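Local coordinates for protein polyketide synthase type I (Bacillus amyloliquefaciens, PDB 5KKU) that forms the N-terminal dehydratase domain of a difficidin polyketide synthase and probably removes water from carrier-bound beta-hydroxyacyl intermediates, at residues 31-35 with 36-40; 232-235 with 236-239. One frame throughout, in Å; residues are numbered along the deposited sequence.

Contact 1: 31-35 with 36-40; sequences RVLPG and VTLID
Thr37 sets its two branches against Leu33 and Pro34. Its methyl CG2 meets a leucine methyl, and Leu33 CD1 to Thr37 CG2 is 3.5 Å, a tight carbon pair. These two side chains lie at about a right angle. The Leu33 branch is brought there by its first torsion, which turns CG opposite the backbone N (chi1 -174°). The Thr37 hydroxyl sits over one face of the proline ring. Thr37 OG1 is 3.3 Å from Pro34 CB and 3.4 Å from Pro34 CD. It also lies near Pro34 O, but at a poor angle for a hydrogen bond. Leu33 turns its second methyl to the following residue: Leu33 CD2 is 4.1 Å from Leu38 CD2, and the side chains cross obliquely.

The chain here passes from strand 30-33 into helix 37-49, the central helix of the N-terminal hotdog fold. Pro34 comes nine residues after His25, the predicted proton acceptor. The spacing is that of the His and Pro of the HxxxGxxxxP dehydratase motif, though the glycine of the consensus is absent here. The Pro34 side chain also touches Asp198, the predicted proton donor.

The backbone turn is held by two weak hydrogen bonds. Thr37 N reaches Pro34 O at 3.1 Å with a bent N-H...O angle of 127°. Leu38 N reaches Gly35 O at 3.3 Å and is straighter, at 147°. The Leu38 side chain runs past the same carbonyl, with Leu38 CB 3.5 Å from Gly35 O. Val36 turns to helix 194-200, where it packs on Leu197. Thr37 touches Pro194 of the same helix, and Leu33 touches Ile21 of helix 20-23.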
ATOM      1  N   ARG A  31      -4.914  15.407  -4.934  1.00 22.23           N
ATOM      2  CA  ARG A  31      -4.944  14.529  -3.770  1.00 18.81           C
ATOM      3  C   ARG A  31      -5.641  13.212  -4.092  1.00 27.09           C
ATOM      4  O   ARG A  31      -6.808  13.195  -4.482  1.00 24.33           O
ATOM      5  CB  ARG A  31      -5.641  15.219  -2.596  1.00 21.30           C
ATOM      6  CG  ARG A  31      -4.972  16.507  -2.146  1.00 19.65           C
ATOM      7  CD  ARG A  31      -5.640  17.073  -0.903  1.00 26.28           C
ATOM      8  NE  ARG A  31      -5.237  18.451  -0.644  1.00 23.27           N
ATOM      9  CZ  ARG A  31      -5.463  19.094   0.496  1.00 22.61           C
ATOM     10  NH1 ARG A  31      -6.092  18.483   1.491  1.00 24.33           N
ATOM     11  NH2 ARG A  31      -5.061  20.349   0.644  1.00 24.02           N
ATOM     12  N   VAL A  32      -4.917  12.109  -3.927  1.00 28.15           N
ATOM     13  CA  VAL A  32      -5.464  10.785  -4.199  1.00 22.18           C
ATOM     14  C   VAL A  32      -5.279   9.857  -3.003  1.00 24.44           C
ATOM     15  O   VAL A  32      -4.551  10.178  -2.064  1.00 25.97           O
ATOM     16  CB  VAL A  32      -4.808  10.148  -5.438  1.00 26.14           C
ATOM     17  CG1 VAL A  32      -5.429   8.789  -5.727  1.00 22.37           C
ATOM     18  CG2 VAL A  32      -4.939  11.069  -6.641  1.00 26.49           C
ATOM     19  N   LEU A  33      -5.942   8.706  -3.044  1.00 25.17           N
ATOM     20  CA  LEU A  33      -5.853   7.731  -1.965  1.00 30.43           C
ATOM     21  C   LEU A  33      -5.018   6.524  -2.379  1.00 28.05           C
ATOM     22  O   LEU A  33      -5.401   5.780  -3.287  1.00 25.48           O
ATOM     23  CB  LEU A  33      -7.249   7.281  -1.531  1.00 17.41           C
ATOM     24  CG  LEU A  33      -7.317   6.369  -0.304  1.00 22.41           C
ATOM     25  CD1 LEU A  33      -6.463   6.925   0.825  1.00 24.51           C
ATOM     26  CD2 LEU A  33      -8.757   6.182   0.148  1.00 29.76           C
ATOM     27  N   PRO A  34      -3.833   6.339  -1.677  1.00 23.11           N
ATOM     28  CA  PRO A  34      -3.056   5.162  -2.106  1.00 22.07           C
ATOM     29  C   PRO A  34      -3.894   3.887  -2.080  1.00 21.94           C
ATOM     30  O   PRO A  34      -4.658   3.673  -1.139  1.00 20.60           O
ATOM     31  CB  PRO A  34      -1.934   5.072  -1.071  1.00 21.74           C
ATOM     32  CG  PRO A  34      -1.671   6.479  -0.697  1.00 21.91           C
ATOM     33  CD  PRO A  34      -3.055   7.027  -0.550  1.00 22.79           C
ATOM     34  N   GLY A  35      -3.746   3.055  -3.105  1.00 12.89           N
ATOM     35  CA  GLY A  35      -4.488   1.811  -3.190  1.00 23.25           C
ATOM     36  C   GLY A  35      -4.221   0.893  -2.014  1.00 23.07           C
ATOM     37  O   GLY A  35      -5.115   0.182  -1.554  1.00 20.47           O
ATOM     38  N   VAL A  36      -2.986   0.910  -1.525  1.00 20.67           N
ATOM     39  CA  VAL A  36      -2.602   0.084  -0.408  1.00 17.72           C
ATOM     40  C   VAL A  36      -3.163   0.551   0.918  1.00 21.42           C
ATOM     41  O   VAL A  36      -3.269  -0.193   1.810  1.00 26.95           O
ATOM     42  CB  VAL A  36      -1.078  -0.112  -0.295  1.00 22.15           C
ATOM     43  CG1 VAL A  36      -0.569  -0.996  -1.376  1.00 19.59           C
ATOM     44  CG2 VAL A  36      -0.311   1.188  -0.218  1.00 17.14           C
ATOM     45  N   THR A  37      -3.478   1.796   1.036  1.00 20.51           N
ATOM     46  CA  THR A  37      -4.202   2.312   2.153  1.00 21.58           C
ATOM     47  C   THR A  37      -5.434   1.464   2.513  1.00 27.46           C
ATOM     48  O   THR A  37      -5.749   1.299   3.654  1.00 30.44           O
ATOM     49  CB  THR A  37      -4.658   3.760   1.837  1.00 21.77           C
ATOM     50  OG1 THR A  37      -3.535   4.602   1.729  1.00 32.68           O
ATOM     51  CG2 THR A  37      -5.539   4.292   2.859  1.00 27.87           C
ATOM     52  N   LEU A  38      -6.132   0.953   1.510  1.00 28.47           N
ATOM     53  CA  LEU A  38      -7.325   0.152   1.686  1.00 24.29           C
ATOM     54  C   LEU A  38      -7.084  -1.159   2.383  1.00 26.55           C
ATOM     55  O   LEU A  38      -7.966  -1.711   2.971  1.00 25.47           O
ATOM     56  CB  LEU A  38      -8.053  -0.048   0.377  1.00 18.97           C
ATOM     57  CG  LEU A  38      -8.357   1.218  -0.411  1.00 23.84           C
ATOM     58  CD1 LEU A  38      -8.773   0.849  -1.778  1.00 23.84           C
ATOM     59  CD2 LEU A  38      -9.385   2.114   0.216  1.00 19.79           C
ATOM     60  N   ILE A  39      -5.866  -1.642   2.342  1.00 23.02           N
ATOM     61  CA  ILE A  39      -5.491  -2.822   3.081  1.00 28.21           C
ATOM     62  C   ILE A  39      -5.724  -2.609   4.588  1.00 24.66           C
ATOM     63  O   ILE A  39      -6.257  -3.460   5.255  1.00 26.15           O
ATOM     64  CB  ILE A  39      -4.033  -3.270   2.787  1.00 23.53           C
ATOM     65  CG1 ILE A  39      -3.920  -3.908   1.421  1.00 22.62           C
ATOM     66  CG2 ILE A  39      -3.519  -4.237   3.821  1.00 22.49           C
ATOM     67  CD1 ILE A  39      -2.541  -4.084   0.885  1.00 20.21           C
ATOM     68  N   ASP A  40      -5.351  -1.435   5.090  1.00 24.33           N
ATOM     69  CA  ASP A  40      -5.593  -1.070   6.485  1.00 24.77           C
ATOM     70  C   ASP A  40      -7.067  -1.009   6.773  1.00 26.42           C
ATOM     71  O   ASP A  40      -7.520  -1.419   7.779  1.00 33.76           O
ATOM     72  CB  ASP A  40      -4.955   0.260   6.840  1.00 23.44           C
ATOM     73  CG  ASP A  40      -5.389   0.795   8.184  1.00 26.28           C
ATOM     74  OD1 ASP A  40      -4.950   0.379   9.219  1.00 23.52           O
ATOM     75  OD2 ASP A  40      -6.226   1.644   8.182  1.00 29.71           O
TER

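Contact 2: 232-235 with 236-239; sequences PFPK and TIYT
Ile237 presents its CG2 methyl to two residues of the preceding loop. Ile237 CG2 lies 3.9 Å from Phe233 CD1, meeting the ring obliquely. The same methyl is 4.0 Å from Pro234 CD, and the proline and isoleucine side chains are roughly perpendicular. The Ile237 torsions explain this: CG1 sits between the backbone N and the carbonyl carbon (chi1 65°), and CG2 turns opposite the carbonyl carbon. Pro234 CG also touches the backbone, 3.4 Å from Thr236 O. Phe233 and Ile237 are buried, with Pro234 at the margin. Leu273 of strand 272-283 touches all three residues. The Phe233 ring also stacks edge-to-face with Phe196.

The other side is looser. Lys235 is exposed, and its chain is extended beyond CG. Thr236 is partly exposed.

Residues 232-235 are the loop leading into strand 236-248 of the C-terminal hotdog fold. No hydrogen bond links 232-235 with 236-239, while Phe233 O and Thr236 OG1 bond elsewhere, to Arg187 NH1 and Thr178 OG1. Shape and burial, rather than polar bonds, therefore hold the two segments against each other.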
ATOM      1  N   PRO A 232       1.400  -6.135  14.724  1.00 26.93           N
ATOM      2  CA  PRO A 232       1.290  -4.700  14.487  1.00 28.29           C
ATOM      3  C   PRO A 232       2.622  -4.030  14.283  1.00 30.18           C
ATOM      4  O   PRO A 232       3.578  -4.460  14.838  1.00 32.19           O
ATOM      5  CB  PRO A 232       0.638  -4.191  15.749  1.00 29.65           C
ATOM      6  CG  PRO A 232       0.970  -5.198  16.763  1.00 34.49           C
ATOM      7  CD  PRO A 232       1.020  -6.500  16.078  1.00 27.14           C
ATOM      8  N   PHE A 233       2.681  -3.036  13.440  1.00 29.01           N
ATOM      9  CA  PHE A 233       3.907  -2.342  13.188  1.00 26.26           C
ATOM     10  C   PHE A 233       4.480  -1.606  14.402  1.00 26.39           C
ATOM     11  O   PHE A 233       3.788  -0.971  15.100  1.00 26.34           O
ATOM     12  CB  PHE A 233       3.683  -1.340  12.065  1.00 26.02           C
ATOM     13  CG  PHE A 233       3.446  -1.941  10.715  1.00 27.04           C
ATOM     14  CD1 PHE A 233       4.033  -3.102  10.347  1.00 24.07           C
ATOM     15  CD2 PHE A 233       2.658  -1.290   9.799  1.00 25.27           C
ATOM     16  CE1 PHE A 233       3.830  -3.613   9.094  1.00 24.38           C
ATOM     17  CE2 PHE A 233       2.452  -1.797   8.548  1.00 26.37           C
ATOM     18  CZ  PHE A 233       3.035  -2.965   8.194  1.00 24.18           C
ATOM     19  N   PRO A 234       5.778  -1.646  14.582  1.00 30.79           N
ATOM     20  CA  PRO A 234       6.426  -0.827  15.594  1.00 22.83           C
ATOM     21  C   PRO A 234       6.841   0.492  15.023  1.00 27.97           C
ATOM     22  O   PRO A 234       6.449   0.754  13.930  1.00 28.08           O
ATOM     23  CB  PRO A 234       7.641  -1.640  15.947  1.00 23.94           C
ATOM     24  CG  PRO A 234       7.921  -2.369  14.723  1.00 25.17           C
ATOM     25  CD  PRO A 234       6.611  -2.773  14.205  1.00 23.04           C
ATOM     26  N   LYS A 235       7.606   1.290  15.732  1.00 29.06           N
ATOM     27  CA  LYS A 235       8.021   2.577  15.271  1.00 22.70           C
ATOM     28  C   LYS A 235       8.869   2.526  14.021  1.00 26.51           C
ATOM     29  O   LYS A 235       8.739   3.332  13.168  1.00 23.66           O
ATOM     30  CB  LYS A 235       8.759   3.287  16.367  1.00 27.93           C
ATOM     31  CG  LYS A 235       7.866   3.902  17.407  1.00 31.65           C
ATOM     32  CD  LYS A 235       8.648   4.601  18.481  1.00 36.23           C
ATOM     33  CE  LYS A 235       7.726   5.040  19.598  1.00 40.96           C
ATOM     34  NZ  LYS A 235       8.413   5.434  20.857  1.00 48.31           N
ATOM     35  N   THR A 236       9.771   1.579  13.929  1.00 20.78           N
ATOM     36  CA  THR A 236      10.549   1.425  12.731  1.00 19.58           C
ATOM     37  C   THR A 236      10.363   0.031  12.185  1.00 22.01           C
ATOM     38  O   THR A 236      10.421  -0.899  12.901  1.00 17.06           O
ATOM     39  CB  THR A 236      12.057   1.609  12.986  1.00 21.26           C
ATOM     40  OG1 THR A 236      12.326   2.869  13.574  1.00 24.55           O
ATOM     41  CG2 THR A 236      12.856   1.455  11.731  1.00 20.42           C
ATOM     42  N   ILE A 237      10.151  -0.086  10.891  1.00 22.24           N
ATOM     43  CA  ILE A 237      10.104  -1.368  10.230  1.00 16.72           C
ATOM     44  C   ILE A 237      11.201  -1.607   9.221  1.00 24.10           C
ATOM     45  O   ILE A 237      11.889  -0.706   8.798  1.00 21.81           O
ATOM     46  CB  ILE A 237       8.781  -1.639   9.547  1.00 21.14           C
ATOM     47  CG1 ILE A 237       8.568  -0.659   8.415  1.00 21.92           C
ATOM     48  CG2 ILE A 237       7.640  -1.614  10.529  1.00 24.15           C
ATOM     49  CD1 ILE A 237       7.473  -1.007   7.473  1.00 16.83           C
ATOM     50  N   TYR A 238      11.349  -2.839   8.812  1.00 29.09           N
ATOM     51  CA  TYR A 238      12.377  -3.223   7.884  1.00 27.67           C
ATOM     52  C   TYR A 238      11.812  -4.055   6.788  1.00 23.68           C
ATOM     53  O   TYR A 238      11.571  -5.196   6.979  1.00 20.73           O
ATOM     54  CB  TYR A 238      13.493  -3.957   8.610  1.00 25.04           C
ATOM     55  CG  TYR A 238      14.108  -3.153   9.707  1.00 19.73           C
ATOM     56  CD1 TYR A 238      13.523  -3.051  10.929  1.00 23.06           C
ATOM     57  CD2 TYR A 238      15.256  -2.503   9.503  1.00 23.98           C
ATOM     58  CE1 TYR A 238      14.070  -2.296  11.893  1.00 24.85           C
ATOM     59  CE2 TYR A 238      15.810  -1.746  10.462  1.00 28.97           C
ATOM     60  CZ  TYR A 238      15.234  -1.669  11.656  1.00 27.25           C
ATOM     61  OH  TYR A 238      15.811  -0.920  12.564  1.00 25.77           O
ATOM     62  N   THR A 239      11.605  -3.436   5.657  1.00 23.38           N
ATOM     63  CA  THR A 239      11.063  -4.059   4.509  1.00 21.57           C
ATOM     64  C   THR A 239      12.120  -4.784   3.679  1.00 23.72           C
ATOM     65  O   THR A 239      12.931  -4.190   3.051  1.00 22.31           O
ATOM     66  CB  THR A 239      10.251  -3.039   3.677  1.00 26.43           C
ATOM     67  OG1 THR A 239       9.163  -2.546   4.459  1.00 18.85           O
ATOM     68  CG2 THR A 239       9.725  -3.681   2.446  1.00 14.09           C
TER

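In the fold
Contact 1 belongs to the N-terminal hotdog fold and contact 2 to the C-terminal one. Their centres are 18 Å apart and their nearest atoms about 8 Å, so they do not touch. Helix 194-200 connects them: Leu197 touches Val36 and Ile39 of contact 1 and also Phe233 of contact 2. That helix carries Asp198, the predicted proton donor. Contact 1 is the closer to the active site, with the Pro34 side chain about 4 Å from those of both His25 and Asp198. The Phe233 side chain is about 10 Å from that of Asp198, so contact 2 is further from this predicted catalytic residue.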